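Side-chain contacts in fucolectin-related protein (Streptococcus pneumoniae, PDB 2WMF), which acts as the catalytic module of a family 98 glycoside hydrolase and probably cleaves blood group carbohydrate antigens of the host: residues A75-P80 with L147-Y152; P114-I119 with H176-D181; V118-G123 with A164-V169; L41-G46 with E293-T298; T87-R92 with K502-E507. All blocks are in the same frame, centred on the assembly; numbering follows the deposited sequence.

Interaction 1 (A75-P80 with L147-Y152); sequences AIELHP and LNIENY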
# COMPACT_ATOMS: atom_id res chain seq x y z
N ALA A 75 11.85 0.01 9.01
CA ALA A 75 13.15 0.42 8.56
C ALA A 75 13.03 1.75 7.85
O ALA A 75 11.93 2.16 7.44
CB ALA A 75 13.77 -0.61 7.63
N ILE A 76 14.16 2.39 7.70
CA ILE A 76 14.29 3.67 7.03
C ILE A 76 14.91 3.51 5.64
O ILE A 76 15.97 2.88 5.46
CB ILE A 76 15.13 4.67 7.86
CG1 ILE A 76 14.54 4.84 9.27
CG2 ILE A 76 15.26 6.01 7.13
CD1 ILE A 76 13.07 5.33 9.30
N GLU A 77 14.23 4.07 4.65
CA GLU A 77 14.74 4.09 3.26
C GLU A 77 15.59 5.36 3.10
O GLU A 77 15.23 6.43 3.59
CB GLU A 77 13.57 4.14 2.25
CG GLU A 77 14.03 4.62 0.85
CD GLU A 77 12.92 4.94 -0.12
OE1 GLU A 77 11.94 4.18 -0.18
OE2 GLU A 77 13.03 5.94 -0.90
N LEU A 78 16.76 5.19 2.48
CA LEU A 78 17.67 6.27 2.22
C LEU A 78 17.77 6.46 0.72
O LEU A 78 18.34 5.65 0.05
CB LEU A 78 19.06 5.99 2.81
CG LEU A 78 19.12 5.99 4.36
CD1 LEU A 78 20.49 5.37 4.79
CD2 LEU A 78 18.97 7.39 4.96
N HIS A 79 17.19 7.56 0.23
CA HIS A 79 17.14 7.88 -1.18
C HIS A 79 18.09 9.07 -1.43
O HIS A 79 17.91 10.13 -0.85
CB HIS A 79 15.71 8.28 -1.61
CG HIS A 79 15.50 8.28 -3.10
ND1 HIS A 79 16.44 8.74 -4.00
CD2 HIS A 79 14.45 7.85 -3.84
CE1 HIS A 79 15.97 8.58 -5.23
NE2 HIS A 79 14.77 8.02 -5.17
N PRO A 80 19.10 8.88 -2.29
CA PRO A 80 20.10 9.94 -2.43
C PRO A 80 19.53 11.23 -3.04
O PRO A 80 20.07 12.30 -2.78
CB PRO A 80 21.18 9.30 -3.33
CG PRO A 80 20.44 8.22 -4.11
CD PRO A 80 19.39 7.71 -3.15
N LEU A 147 16.92 -0.86 -2.80
CA LEU A 147 15.71 -0.62 -3.57
C LEU A 147 16.02 -0.17 -5.00
O LEU A 147 16.99 0.59 -5.24
CB LEU A 147 14.87 0.46 -2.93
CG LEU A 147 14.26 0.13 -1.57
CD1 LEU A 147 14.80 1.04 -0.47
CD2 LEU A 147 12.72 0.14 -1.67
N ASN A 148 15.19 -0.67 -5.92
CA ASN A 148 15.08 -0.18 -7.28
C ASN A 148 13.67 0.39 -7.37
O ASN A 148 12.69 -0.32 -7.09
CB ASN A 148 15.24 -1.35 -8.24
CG ASN A 148 15.12 -0.96 -9.71
OD1 ASN A 148 14.89 0.21 -10.04
ND2 ASN A 148 15.30 -1.94 -10.60
N ILE A 149 13.56 1.64 -7.76
CA ILE A 149 12.28 2.35 -7.77
C ILE A 149 12.06 3.07 -9.08
O ILE A 149 12.89 3.88 -9.45
CB ILE A 149 12.21 3.40 -6.60
CG1 ILE A 149 12.41 2.74 -5.23
CG2 ILE A 149 10.83 4.11 -6.58
CD1 ILE A 149 12.35 3.71 -4.04
N GLU A 150 10.95 2.76 -9.77
CA GLU A 150 10.36 3.60 -10.84
C GLU A 150 11.14 3.62 -12.15
O GLU A 150 12.08 4.38 -12.31
CB GLU A 150 10.17 5.06 -10.40
CG GLU A 150 9.38 5.87 -11.42
CD GLU A 150 9.27 7.34 -10.96
OE1 GLU A 150 8.81 7.62 -9.82
OE2 GLU A 150 9.71 8.21 -11.75
N ASN A 151 10.65 2.86 -13.13
CA ASN A 151 11.26 2.75 -14.45
C ASN A 151 10.27 2.63 -15.60
O ASN A 151 10.67 2.49 -16.73
CB ASN A 151 12.20 1.53 -14.50
CG ASN A 151 13.28 1.57 -13.46
OD1 ASN A 151 14.33 2.16 -13.67
ND2 ASN A 151 13.02 0.93 -12.30
N TYR A 152 8.97 2.66 -15.29
CA TYR A 152 7.93 2.39 -16.31
C TYR A 152 7.97 3.40 -17.48
O TYR A 152 7.53 3.08 -18.59
CB TYR A 152 6.51 2.27 -15.66
CG TYR A 152 6.26 3.36 -14.64
CD1 TYR A 152 5.97 4.69 -15.03
CD2 TYR A 152 6.36 3.10 -13.29
CE1 TYR A 152 5.81 5.68 -14.05
CE2 TYR A 152 6.20 4.06 -12.36
CZ TYR A 152 5.91 5.37 -12.73
OH TYR A 152 5.80 6.32 -11.72
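Glu77 OE1 is hydrogen-bonded to Asn291 ND2 and also packs 3.9 Å from CD1 of Ile149. The other carboxylate oxygen, Glu77 OE2, lies at the same 3.9 Å from Ile149 CD1, so the methyl sits evenly before both oxygens. This is van der Waals contact between a methyl and the carboxylate, with no bond between them. The Glu77 chain leaves with CG anti to the backbone N (chi1 161°) and runs extended to the carboxylate, meeting the Ile149 side chain from the opposite direction. Nearer the Glu77 backbone, its CG lies 3.9 Å from Leu147 CD1, and here the two side chains cross at about a right angle. The bond to Asn291 probably limits how far the carboxylate can turn. All three touching residues are buried. Strand 115-121 runs between the two strands, and its Val118 touches all three side chains. Such inward packing between strands that are not neighbours is characteristic of the core of an eight-stranded (beta/alpha)8 barrel.

Interaction 2 (P114-I119 with H176-D181); sequences PVFLVI and HFIWHD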
# COMPACT_ATOMS: atom_id res chain seq x y z
N PRO A 114 17.85 0.35 11.34
CA PRO A 114 17.85 -0.47 10.10
C PRO A 114 17.55 0.38 8.86
O PRO A 114 16.59 1.16 8.88
CB PRO A 114 16.76 -1.51 10.36
CG PRO A 114 15.83 -0.89 11.33
CD PRO A 114 16.70 0.02 12.21
N VAL A 115 18.38 0.25 7.84
CA VAL A 115 18.21 1.01 6.63
C VAL A 115 18.27 0.18 5.35
O VAL A 115 18.89 -0.89 5.29
CB VAL A 115 19.24 2.18 6.55
CG1 VAL A 115 19.07 3.17 7.73
CG2 VAL A 115 20.69 1.64 6.45
N PHE A 116 17.60 0.72 4.31
CA PHE A 116 17.71 0.25 2.93
C PHE A 116 18.14 1.44 2.05
O PHE A 116 17.65 2.52 2.26
CB PHE A 116 16.32 -0.20 2.42
CG PHE A 116 15.86 -1.52 3.00
CD1 PHE A 116 15.91 -2.67 2.26
CD2 PHE A 116 15.31 -1.56 4.28
CE1 PHE A 116 15.46 -3.89 2.78
CE2 PHE A 116 14.85 -2.79 4.83
CZ PHE A 116 14.96 -3.95 4.08
N LEU A 117 19.04 1.20 1.10
CA LEU A 117 19.55 2.23 0.19
C LEU A 117 18.85 2.11 -1.16
O LEU A 117 18.74 1.02 -1.70
CB LEU A 117 21.05 2.07 -0.07
CG LEU A 117 22.01 2.01 1.10
CD1 LEU A 117 23.45 1.87 0.54
CD2 LEU A 117 21.81 3.22 1.97
N VAL A 118 18.38 3.23 -1.70
CA VAL A 118 17.89 3.28 -3.08
C VAL A 118 19.12 3.41 -3.98
O VAL A 118 19.80 4.44 -3.95
CB VAL A 118 16.95 4.46 -3.35
CG1 VAL A 118 16.50 4.44 -4.81
CG2 VAL A 118 15.73 4.47 -2.35
N ILE A 119 19.42 2.35 -4.72
CA ILE A 119 20.60 2.31 -5.61
C ILE A 119 20.28 2.26 -7.09
O ILE A 119 21.19 2.36 -7.91
CB ILE A 119 21.60 1.20 -5.24
CG1 ILE A 119 21.04 -0.20 -5.57
CG2 ILE A 119 21.99 1.33 -3.70
CD1 ILE A 119 22.08 -1.29 -5.44
N HIS A 176 17.54 -8.05 1.57
CA HIS A 176 16.41 -7.99 0.61
C HIS A 176 16.64 -6.95 -0.50
O HIS A 176 17.10 -5.85 -0.24
CB HIS A 176 15.10 -7.64 1.32
CG HIS A 176 14.55 -8.76 2.15
ND1 HIS A 176 14.85 -8.93 3.50
CD2 HIS A 176 13.71 -9.77 1.82
CE1 HIS A 176 14.23 -10.01 3.94
NE2 HIS A 176 13.52 -10.54 2.94
N PHE A 177 16.28 -7.34 -1.71
CA PHE A 177 16.21 -6.47 -2.87
C PHE A 177 14.74 -6.17 -3.07
O PHE A 177 13.92 -7.09 -3.27
CB PHE A 177 16.79 -7.15 -4.11
CG PHE A 177 16.88 -6.25 -5.35
CD1 PHE A 177 17.98 -5.45 -5.55
CD2 PHE A 177 15.80 -6.16 -6.25
CE1 PHE A 177 18.09 -4.61 -6.65
CE2 PHE A 177 15.89 -5.34 -7.35
CZ PHE A 177 17.01 -4.55 -7.55
N ILE A 178 14.40 -4.88 -3.03
CA ILE A 178 12.99 -4.43 -3.10
C ILE A 178 12.82 -3.59 -4.37
O ILE A 178 13.44 -2.54 -4.51
CB ILE A 178 12.56 -3.63 -1.85
CG1 ILE A 178 12.82 -4.47 -0.58
CG2 ILE A 178 11.06 -3.19 -1.95
CD1 ILE A 178 12.36 -3.81 0.69
N TRP A 179 11.94 -4.08 -5.26
CA TRP A 179 11.72 -3.44 -6.57
C TRP A 179 10.29 -2.86 -6.66
O TRP A 179 9.34 -3.62 -6.72
CB TRP A 179 11.95 -4.44 -7.72
CG TRP A 179 12.04 -3.82 -9.09
CD1 TRP A 179 11.58 -2.59 -9.49
CD2 TRP A 179 12.63 -4.42 -10.25
NE1 TRP A 179 11.83 -2.40 -10.82
CE2 TRP A 179 12.46 -3.51 -11.32
CE3 TRP A 179 13.27 -5.65 -10.50
CZ2 TRP A 179 12.95 -3.78 -12.60
CZ3 TRP A 179 13.74 -5.93 -11.75
CH2 TRP A 179 13.57 -4.99 -12.80
N HIS A 180 10.16 -1.53 -6.64
CA HIS A 180 8.86 -0.85 -6.80
C HIS A 180 8.72 -0.41 -8.25
O HIS A 180 9.54 0.35 -8.79
CB HIS A 180 8.78 0.41 -5.92
CG HIS A 180 8.66 0.16 -4.45
ND1 HIS A 180 7.49 -0.27 -3.85
CD2 HIS A 180 9.54 0.36 -3.44
CE1 HIS A 180 7.67 -0.35 -2.54
NE2 HIS A 180 8.90 0.04 -2.26
N ASP A 181 7.64 -0.86 -8.90
CA ASP A 181 7.38 -0.47 -10.30
C ASP A 181 5.95 -0.82 -10.66
O ASP A 181 5.19 -1.31 -9.81
CB ASP A 181 8.43 -1.09 -11.26
CG ASP A 181 9.26 -0.06 -11.97
OD1 ASP A 181 8.69 1.00 -12.30
OD2 ASP A 181 10.49 -0.31 -12.15
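Phe116 and Ile178 meet inside the (beta/alpha)8 barrel, from strands 115-121 and 176-180, with strand 143-149 between them. The CB of Phe116 points toward the second strand. Its CG stands beside the backbone N and anti to the carbonyl carbon (chi1 -73°), which swings the ring toward Ile178 and His176. CD1 of Phe116 is the first ring atom to touch, 4.0 Å from Ile178 CD1. CE1 of Phe116 comes closer, 3.7 Å from the same Ile178 CD1. That methyl stands obliquely to the ring, and the two side chains cross at about a right angle. CE1 of Phe116 also lies 4.0 Å from His176 CB, while the imidazole leads away. On the far side of the ring, Phe116 packs on Leu41 and Ala75, and Leu147 touches it from the strand in between. The three touching residues are buried, and the side chains meet through carbon atoms. At the Phe116 ring, the CE1 edge faces the backbone oxygen of His176, near the ring plane at 4.0 Å from His176 O.

Interaction 3 (V118-G123 with A164-V169); sequences VIMSAG and AKYLEV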
# COMPACT_ATOMS: atom_id res chain seq x y z
N VAL A 118 18.38 3.23 -1.70
CA VAL A 118 17.89 3.28 -3.08
C VAL A 118 19.12 3.41 -3.98
O VAL A 118 19.80 4.44 -3.95
CB VAL A 118 16.95 4.46 -3.35
CG1 VAL A 118 16.50 4.44 -4.81
CG2 VAL A 118 15.73 4.47 -2.35
N ILE A 119 19.42 2.35 -4.72
CA ILE A 119 20.60 2.31 -5.61
C ILE A 119 20.28 2.26 -7.09
O ILE A 119 21.19 2.36 -7.91
CB ILE A 119 21.60 1.20 -5.24
CG1 ILE A 119 21.04 -0.20 -5.57
CG2 ILE A 119 21.99 1.33 -3.70
CD1 ILE A 119 22.08 -1.29 -5.44
N MET A 120 19.00 2.09 -7.44
CA MET A 120 18.55 2.07 -8.82
C MET A 120 17.25 2.87 -8.96
O MET A 120 16.39 2.77 -8.11
CB MET A 120 18.27 0.64 -9.32
CG MET A 120 19.50 -0.27 -9.54
SD MET A 120 19.03 -1.91 -10.10
CE MET A 120 18.69 -1.61 -11.84
N SER A 121 17.18 3.71 -10.01
CA SER A 121 15.96 4.43 -10.33
C SER A 121 16.03 5.06 -11.73
O SER A 121 17.11 5.36 -12.24
CB SER A 121 15.71 5.54 -9.31
OG SER A 121 14.41 6.08 -9.47
N ALA A 122 14.85 5.19 -12.32
CA ALA A 122 14.63 5.98 -13.53
C ALA A 122 15.64 5.66 -14.65
O ALA A 122 16.21 6.56 -15.28
CB ALA A 122 14.61 7.48 -13.18
N GLY A 123 15.84 4.36 -14.92
CA GLY A 123 16.60 3.92 -16.06
C GLY A 123 18.11 3.96 -15.95
O GLY A 123 18.81 3.58 -16.91
N ALA A 164 19.14 -8.41 -11.08
CA ALA A 164 19.49 -9.81 -10.80
C ALA A 164 20.85 -9.91 -10.09
O ALA A 164 21.01 -10.68 -9.13
CB ALA A 164 19.47 -10.64 -12.10
N LYS A 165 21.81 -9.10 -10.54
CA LYS A 165 23.15 -9.15 -9.91
C LYS A 165 23.08 -8.61 -8.49
O LYS A 165 23.67 -9.19 -7.57
CB LYS A 165 24.16 -8.36 -10.72
CG LYS A 165 25.57 -8.46 -10.15
CD LYS A 165 26.24 -9.85 -10.35
CE LYS A 165 27.23 -10.12 -9.24
NZ LYS A 165 26.41 -10.43 -8.02
N TYR A 166 22.36 -7.52 -8.29
CA TYR A 166 22.24 -7.00 -6.93
C TYR A 166 21.48 -7.96 -6.01
O TYR A 166 21.85 -8.14 -4.83
CB TYR A 166 21.56 -5.64 -6.90
CG TYR A 166 22.34 -4.48 -7.51
CD1 TYR A 166 23.65 -4.16 -7.08
CD2 TYR A 166 21.75 -3.69 -8.47
CE1 TYR A 166 24.32 -3.07 -7.63
CE2 TYR A 166 22.38 -2.61 -8.99
CZ TYR A 166 23.68 -2.29 -8.60
OH TYR A 166 24.28 -1.19 -9.17
N LEU A 167 20.45 -8.60 -6.55
CA LEU A 167 19.69 -9.61 -5.79
C LEU A 167 20.65 -10.74 -5.30
O LEU A 167 20.54 -11.21 -4.17
CB LEU A 167 18.54 -10.15 -6.65
CG LEU A 167 17.73 -11.33 -6.10
CD1 LEU A 167 17.10 -11.03 -4.73
CD2 LEU A 167 16.66 -11.74 -7.17
N GLU A 168 21.54 -11.20 -6.18
CA GLU A 168 22.54 -12.23 -5.81
C GLU A 168 23.41 -11.76 -4.64
O GLU A 168 23.62 -12.50 -3.68
CB GLU A 168 23.38 -12.55 -7.04
CG GLU A 168 24.46 -13.54 -6.78
CD GLU A 168 25.20 -13.95 -8.05
OE1 GLU A 168 25.04 -13.31 -9.12
OE2 GLU A 168 25.94 -14.94 -7.99
N VAL A 169 23.87 -10.52 -4.69
CA VAL A 169 24.65 -9.95 -3.58
C VAL A 169 23.80 -9.93 -2.30
O VAL A 169 24.27 -10.27 -1.21
CB VAL A 169 25.17 -8.52 -3.85
CG1 VAL A 169 25.99 -7.98 -2.64
CG2 VAL A 169 26.07 -8.45 -5.10
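Ile119 and Met120 reach the Tyr166 ring from two quite different angles, one over a face and one at the edge. The contact packs strand 115-121 of the (beta/alpha)8 barrel against helix 159-172 on its outside. Ile119 comes head-on. Its CD1 stands 3.5 Å from the ring centroid, only 6° off the normal, a well-centred CH-pi contact. The same methyl is 3.6 Å from Tyr166 CE1 and nearly as near to most other ring carbons. Ile119 CG1 sits between the backbone N and the carbonyl carbon (chi1 71°), which carries CD1 out to the ring. Met120 arrives at the rim instead. Its SD is 3.6 Å from Tyr166 CE2, and the sulfur lies 79° off the ring normal, a Met-aromatic contact at the edge. CG of Met120 adds a touch, 3.8 Å from Tyr166 CE2. Both residues point their CB toward the helix although they are neighbours in sequence. The regular strand alternation is broken at Ile119, whose psi is near zero. Tyr166 also packs on Leu133 of helix 130-139, so Tyr166 touches both the strand and a second helix. Beyond the ring, the Tyr166 OH is hydrogen-bonded to Val128 O and to Thr127 OG1.

Interaction 4 (L41-G46 with E293-T298); sequences LSPLYG and ECAAYT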
# COMPACT_ATOMS: atom_id res chain seq x y z
N LEU A 41 8.35 0.76 5.54
CA LEU A 41 9.42 1.61 5.12
C LEU A 41 8.99 3.09 5.19
O LEU A 41 7.92 3.46 4.72
CB LEU A 41 9.89 1.28 3.71
CG LEU A 41 10.58 -0.08 3.52
CD1 LEU A 41 10.64 -0.49 2.03
CD2 LEU A 41 11.97 -0.04 4.14
N SER A 42 9.84 3.90 5.80
CA SER A 42 9.69 5.35 5.87
C SER A 42 10.93 6.01 5.28
O SER A 42 12.05 5.71 5.69
CB SER A 42 9.46 5.82 7.30
OG SER A 42 8.41 5.09 7.93
N PRO A 43 10.75 6.89 4.27
CA PRO A 43 11.87 7.40 3.52
C PRO A 43 12.45 8.77 3.92
O PRO A 43 11.70 9.69 4.31
CB PRO A 43 11.31 7.52 2.10
CG PRO A 43 9.89 7.88 2.34
CD PRO A 43 9.47 7.30 3.65
N LEU A 44 13.77 8.85 3.81
CA LEU A 44 14.54 10.12 3.86
C LEU A 44 15.26 10.34 2.50
O LEU A 44 15.60 9.41 1.77
CB LEU A 44 15.59 10.04 4.99
CG LEU A 44 15.05 9.99 6.43
CD1 LEU A 44 16.20 9.62 7.43
CD2 LEU A 44 14.25 11.29 6.89
N TYR A 45 15.53 11.61 2.20
CA TYR A 45 16.00 12.04 0.87
C TYR A 45 17.23 12.94 1.01
O TYR A 45 17.25 13.87 1.82
CB TYR A 45 14.88 12.78 0.12
CG TYR A 45 13.72 11.86 -0.13
CD1 TYR A 45 13.61 11.13 -1.29
CD2 TYR A 45 12.75 11.68 0.84
CE1 TYR A 45 12.55 10.25 -1.48
CE2 TYR A 45 11.69 10.80 0.67
CZ TYR A 45 11.61 10.08 -0.51
OH TYR A 45 10.55 9.19 -0.71
N GLY A 46 18.25 12.66 0.19
CA GLY A 46 19.46 13.45 0.18
C GLY A 46 19.27 14.87 -0.27
O GLY A 46 18.47 15.16 -1.15
N GLU A 293 5.00 7.57 -0.73
CA GLU A 293 5.35 8.93 -1.12
C GLU A 293 4.04 9.72 -1.16
O GLU A 293 2.99 9.12 -1.16
CB GLU A 293 5.98 8.95 -2.53
CG GLU A 293 7.25 8.18 -2.69
CD GLU A 293 7.93 8.37 -4.07
OE1 GLU A 293 7.89 9.51 -4.62
OE2 GLU A 293 8.50 7.38 -4.60
N CYS A 294 4.08 11.05 -1.23
CA CYS A 294 5.24 11.93 -0.98
C CYS A 294 5.41 12.20 0.53
O CYS A 294 4.46 12.65 1.20
CB CYS A 294 5.00 13.26 -1.67
SG CYS A 294 6.29 14.51 -1.34
N ALA A 295 6.63 11.94 1.03
CA ALA A 295 6.97 11.91 2.45
C ALA A 295 6.73 13.21 3.19
O ALA A 295 6.53 13.20 4.39
CB ALA A 295 8.45 11.49 2.62
N ALA A 296 6.68 14.33 2.44
CA ALA A 296 6.30 15.58 3.08
C ALA A 296 4.90 15.53 3.65
O ALA A 296 4.61 16.24 4.64
CB ALA A 296 6.46 16.81 2.13
N TYR A 297 4.03 14.76 2.99
CA TYR A 297 2.70 14.49 3.48
C TYR A 297 2.59 13.19 4.27
O TYR A 297 1.97 13.16 5.32
CB TYR A 297 1.74 14.41 2.30
CG TYR A 297 0.28 14.14 2.66
CD1 TYR A 297 -0.39 14.92 3.59
CD2 TYR A 297 -0.45 13.13 2.02
CE1 TYR A 297 -1.71 14.73 3.86
CE2 TYR A 297 -1.78 12.94 2.29
CZ TYR A 297 -2.42 13.71 3.21
OH TYR A 297 -3.78 13.54 3.50
N THR A 298 3.19 12.15 3.74
CA THR A 298 2.97 10.78 4.24
C THR A 298 3.89 10.40 5.42
O THR A 298 3.68 9.33 6.01
CB THR A 298 3.10 9.71 3.12
OG1 THR A 298 4.36 9.82 2.46
CG2 THR A 298 2.01 9.87 2.05
O HOH W 1 8.48 10.95 -0.91
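Pro43 and Ala295 bring the two backbones closest, 6.7 Å between their CA atoms, where strand 39-45 passes the start of the short helix 295-298. The peptide bond before Cys294 is cis, and Cys294 then takes the N-cap position. Ala295 CB touches both Pro43 and Tyr45. It lies 3.9 Å from Pro43 CG and 3.8 Å from Tyr45 CE2, approaching the tyrosine ring obliquely. Tyr45 CG is anti to the carbonyl carbon (chi1 -63°), and this sends the ring along toward Glu293. There the hydroxyl of Tyr45 stands 4.0 Å from Glu293 CG, and the ring and carboxylate planes are 62° apart. A water completes the join: it is 2.7 Å from Tyr45 OH and accepts a 2.9 Å bond from Ala295 N. The water thus bridges the first helical amide and the Tyr45 hydroxyl. Cys294 O closes the turn by accepting from both Tyr297 N and Thr298 N. Glu293 OE2 has a long, weak ion pair with Lys212. Tyr45 itself meets Trp55 edge-to-face and packs beside His79. Strand 39-45 lies between strands 74-79 and 289-293 in the barrel sheet. The contact therefore sits where the first and last strands close the barrel, and helix 307-322 covers Ser42 and Thr298 behind it.

Interaction 5 (T87-R92 with K502-E507); sequences TSCIPR and KSWKKE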
# COMPACT_ATOMS: atom_id res chain seq x y z
N THR A 87 20.87 14.46 -12.66
CA THR A 87 19.45 14.54 -12.39
C THR A 87 19.10 14.06 -10.98
O THR A 87 19.47 12.93 -10.61
CB THR A 87 18.68 13.67 -13.40
OG1 THR A 87 19.07 13.99 -14.74
CG2 THR A 87 17.19 13.86 -13.26
N SER A 88 18.41 14.91 -10.21
CA SER A 88 17.93 14.53 -8.87
C SER A 88 17.18 13.19 -8.96
O SER A 88 16.38 12.95 -9.88
CB SER A 88 17.02 15.61 -8.27
OG SER A 88 16.45 15.21 -7.02
N CYS A 89 17.49 12.31 -8.02
CA CYS A 89 16.89 10.98 -7.83
C CYS A 89 17.36 9.90 -8.77
O CYS A 89 16.92 8.74 -8.61
CB CYS A 89 15.35 11.00 -7.80
SG CYS A 89 14.63 11.96 -6.44
N ILE A 90 18.23 10.22 -9.72
CA ILE A 90 18.75 9.22 -10.67
C ILE A 90 20.19 8.88 -10.28
O ILE A 90 21.09 9.69 -10.48
CB ILE A 90 18.65 9.69 -12.16
CG1 ILE A 90 17.20 10.12 -12.46
CG2 ILE A 90 19.10 8.58 -13.12
CD1 ILE A 90 16.87 10.38 -13.95
N PRO A 91 20.38 7.70 -9.65
CA PRO A 91 21.61 7.39 -8.90
C PRO A 91 22.80 6.90 -9.73
O PRO A 91 23.32 5.76 -9.57
CB PRO A 91 21.12 6.32 -7.89
CG PRO A 91 20.14 5.54 -8.65
CD PRO A 91 19.38 6.62 -9.45
N ARG A 92 23.26 7.77 -10.62
CA ARG A 92 24.50 7.54 -11.33
C ARG A 92 25.67 7.50 -10.34
O ARG A 92 25.81 8.37 -9.49
CB ARG A 92 24.72 8.65 -12.35
CG ARG A 92 25.96 8.46 -13.24
CD ARG A 92 26.16 9.59 -14.26
NE ARG A 92 26.39 10.88 -13.61
CZ ARG A 92 27.59 11.43 -13.39
NH1 ARG A 92 28.71 10.80 -13.77
NH2 ARG A 92 27.68 12.62 -12.78
N LYS A 502 8.81 23.33 -8.90
CA LYS A 502 9.64 23.71 -7.76
C LYS A 502 9.89 22.56 -6.78
O LYS A 502 10.34 22.79 -5.65
CB LYS A 502 8.99 24.87 -7.01
CG LYS A 502 8.65 26.09 -7.87
CD LYS A 502 9.85 26.63 -8.58
CE LYS A 502 9.50 27.93 -9.33
NZ LYS A 502 10.67 28.22 -10.23
N SER A 503 9.59 21.33 -7.21
CA SER A 503 10.05 20.14 -6.47
C SER A 503 11.57 20.25 -6.25
O SER A 503 12.30 20.68 -7.16
CB SER A 503 9.80 18.84 -7.25
OG SER A 503 8.44 18.55 -7.44
N TRP A 504 12.03 19.92 -5.05
CA TRP A 504 13.45 19.94 -4.72
C TRP A 504 14.02 21.39 -4.64
O TRP A 504 15.24 21.55 -4.54
CB TRP A 504 14.33 19.05 -5.63
CG TRP A 504 13.83 17.66 -5.82
CD1 TRP A 504 13.43 17.10 -6.99
CD2 TRP A 504 13.62 16.66 -4.81
NE1 TRP A 504 13.01 15.83 -6.78
CE2 TRP A 504 13.10 15.52 -5.45
CE3 TRP A 504 13.85 16.61 -3.43
CZ2 TRP A 504 12.79 14.33 -4.76
CZ3 TRP A 504 13.56 15.42 -2.75
CH2 TRP A 504 13.02 14.31 -3.42
N LYS A 505 13.14 22.39 -4.61
CA LYS A 505 13.52 23.81 -4.50
C LYS A 505 12.87 24.48 -3.27
O LYS A 505 12.08 23.87 -2.56
CB LYS A 505 13.17 24.55 -5.80
CG LYS A 505 13.85 23.97 -7.04
CD LYS A 505 13.54 24.77 -8.29
CE LYS A 505 14.39 24.38 -9.50
NZ LYS A 505 14.34 22.93 -9.91
N LYS A 506 13.21 25.76 -3.02
CA LYS A 506 12.78 26.46 -1.82
C LYS A 506 11.26 26.50 -1.61
O LYS A 506 10.78 26.42 -0.48
CB LYS A 506 13.34 27.92 -1.82
CG LYS A 506 12.79 28.81 -2.93
CD LYS A 506 13.37 30.25 -2.85
CE LYS A 506 12.46 31.23 -3.58
NZ LYS A 506 13.24 32.19 -4.38
N GLU A 507 10.49 26.59 -2.70
CA GLU A 507 9.04 26.63 -2.58
C GLU A 507 8.51 25.35 -1.94
O GLU A 507 7.55 25.39 -1.17
CB GLU A 507 8.35 26.86 -3.94
CG GLU A 507 8.59 28.25 -4.52
CD GLU A 507 9.88 28.41 -5.33
OE1 GLU A 507 10.78 27.48 -5.41
OE2 GLU A 507 10.00 29.53 -5.92
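The Trp504 indole carries Ser88 OG over one face, while Cys89 SG approaches it obliquely. The hydroxyl oxygen stands 3.5 Å above the ring plane, offset toward the rim, and its nearest atom is Trp504 NE1, also 3.5 Å from Ser88 OG. Two more rings, Trp54 and Trp55, meet the indole at about 50° and 45°. The sulfur of Cys89 is 3.4 Å from Trp504 CZ2. It lies 4.4 Å from the centroid of the six-membered ring of Trp504 and 51° off its normal, a sulfur-aromatic contact. Both sides are turns. Thr87 to Ile90 forms a type II turn with Ser88 and Cys89 at its corners, and Lys502 to Lys505 forms another with Trp504 at its third place. Cys89 and Trp504 both have positive phi there. The backbone of Trp504 is held from outside: its N bonds to Glu508 OE1 and its O to Lys82 NZ. The contact joins a loop of the barrel to the segment leading into helix 506-517, near the surface. Since the oxygen sits above the ring, Ser88 OG is not placed to accept from the indole N-H, and the contact probably rests mainly on van der Waals packing.

Interactions 1 and 2 join barrel strands across the core, interaction 4 joins the first strand to the last strand's end and the next helix, and interaction 3 adds an outer helix. Centres of interactions 1 and 2 are about 5 Å apart. Interactions 2 and 3 share Val118 and Ile119, so one strand serves core and outer layer. Interaction 4 touches interaction 1 through Glu77 O and Leu44 N, 2.8 Å apart. Interaction 5 joins the barrel rim to the C-terminal part of the chain, its Trp504 CH2 lying 3.9 Å from Tyr45 CD1 of interaction 4. In such barrels the active site lies at the C-terminal strand ends, so interactions 1, 4 and 5 are probably near it.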